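Local coordinates for protein cysteine protease (Listeria monocytogenes, PDB 5HU4) that acts as a class A sortase, a cysteine transpeptidase that cleaves the C-terminal sorting signal of surface proteins and attaches them covalently to the cell wall, at residues I7-S11 / V12-L16. Sequence-based numbering, arbitrary orientation.
Sequences IAVPS and VDVNL
Val9 and Val14 pair at the closed end of a tight beta hairpin, formed by the first two strands of the sortase beta-barrel, 3-9 and 14-19, whose short segments run antiparallel at 172°. Ile7 and Leu16 form the next hydrogen-bonded pair: Leu16 N reaches Ile7 O at 3.0 Å almost head-on to the carbonyl, while Ile7 N returns a bond to Leu16 O. Between the two pairs, Ala8 CA lies 3.1 Å from Val14 O in a CA-H...O contact, and the same oxygen accepts Val9 N at 2.7 Å. The Val9-Val14 pair closes a four-residue loop, Pro10 to Asp13, which starts as a type I turn with Pro10 and Ser11 at its corners. Val9 O is gripped twice, by Val12 N at 3.1 Å and Val14 N at 3.0 Å, which approach from opposite faces of its carbonyl plane, both well out of that plane. Asp13, in a left-handed conformation (phi 57°), turns the chain back into strand 14-19. On the face that carries Val9 and Val14, Val12 tucks CG2 between its own backbone N and carbonyl carbon, which brings this methyl alongside Val9 CG1 at 3.7 Å. Val9 and Val14 also lie side by side, CB to CB 4.0 Å; Val65, from a loop, packs on Val9 and Val12, and Ile71 of strand 70-74 on Val9. One carbonyl, taking the N-H groups of both Val12 and Val14, thus ties the turn to the first strand pair.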
# COMPACT_ATOMS: atom_id res chain seq x y z
N ILE A 7 -0.93 6.34 -2.74
CA ILE A 7 -0.16 5.84 -1.62
C ILE A 7 1.32 6.15 -1.85
O ILE A 7 1.81 6.07 -2.98
CB ILE A 7 -0.36 4.32 -1.40
CG1 ILE A 7 0.47 3.84 -0.21
CG2 ILE A 7 -0.01 3.54 -2.66
CD1 ILE A 7 0.46 2.35 -0.03
N ALA A 8 2.03 6.52 -0.79
CA ALA A 8 3.43 6.87 -0.92
C ALA A 8 4.28 6.32 0.23
O ALA A 8 3.91 6.44 1.40
CB ALA A 8 3.59 8.37 -1.01
N VAL A 9 5.41 5.72 -0.13
CA VAL A 9 6.40 5.30 0.85
C VAL A 9 7.75 5.90 0.46
O VAL A 9 8.52 5.28 -0.28
CB VAL A 9 6.52 3.76 0.93
CG1 VAL A 9 7.26 3.37 2.20
CG2 VAL A 9 5.15 3.11 0.90
N PRO A 10 8.03 7.11 0.95
CA PRO A 10 9.20 7.91 0.56
C PRO A 10 10.55 7.28 0.89
O PRO A 10 11.55 7.62 0.25
CB PRO A 10 9.01 9.22 1.34
CG PRO A 10 8.13 8.85 2.49
CD PRO A 10 7.21 7.81 1.96
N SER A 11 10.59 6.38 1.86
CA SER A 11 11.85 5.75 2.26
C SER A 11 12.36 4.79 1.18
O SER A 11 13.56 4.51 1.10
CB SER A 11 11.70 5.02 3.59
OG SER A 11 10.97 3.81 3.42
N VAL A 12 11.44 4.29 0.36
CA VAL A 12 11.80 3.36 -0.71
C VAL A 12 11.34 3.88 -2.07
O VAL A 12 11.24 3.13 -3.03
CB VAL A 12 11.19 1.97 -0.47
CG1 VAL A 12 11.87 1.29 0.71
CG2 VAL A 12 9.69 2.07 -0.25
N ASP A 13 11.05 5.18 -2.12
CA ASP A 13 10.68 5.87 -3.36
C ASP A 13 9.46 5.26 -4.05
O ASP A 13 9.45 5.08 -5.27
CB ASP A 13 11.87 5.88 -4.33
CG ASP A 13 11.92 7.14 -5.17
OD1 ASP A 13 11.25 8.13 -4.80
OD2 ASP A 13 12.62 7.14 -6.20
N VAL A 14 8.44 4.94 -3.27
CA VAL A 14 7.18 4.46 -3.82
C VAL A 14 6.15 5.58 -3.83
O VAL A 14 5.86 6.18 -2.80
CB VAL A 14 6.62 3.26 -3.02
CG1 VAL A 14 5.19 2.95 -3.45
CG2 VAL A 14 7.51 2.04 -3.19
N ASN A 15 5.62 5.88 -5.01
CA ASN A 15 4.58 6.89 -5.17
C ASN A 15 3.61 6.47 -6.26
O ASN A 15 3.88 6.66 -7.45
CB ASN A 15 5.20 8.26 -5.49
CG ASN A 15 4.17 9.37 -5.54
OD1 ASN A 15 3.03 9.20 -5.13
ND2 ASN A 15 4.58 10.53 -6.05
N LEU A 16 2.48 5.89 -5.86
CA LEU A 16 1.58 5.26 -6.81
C LEU A 16 0.14 5.71 -6.67
O LEU A 16 -0.25 6.30 -5.66
CB LEU A 16 1.65 3.74 -6.65
CG LEU A 16 3.03 3.09 -6.74
CD1 LEU A 16 2.96 1.64 -6.32
CD2 LEU A 16 3.60 3.22 -8.14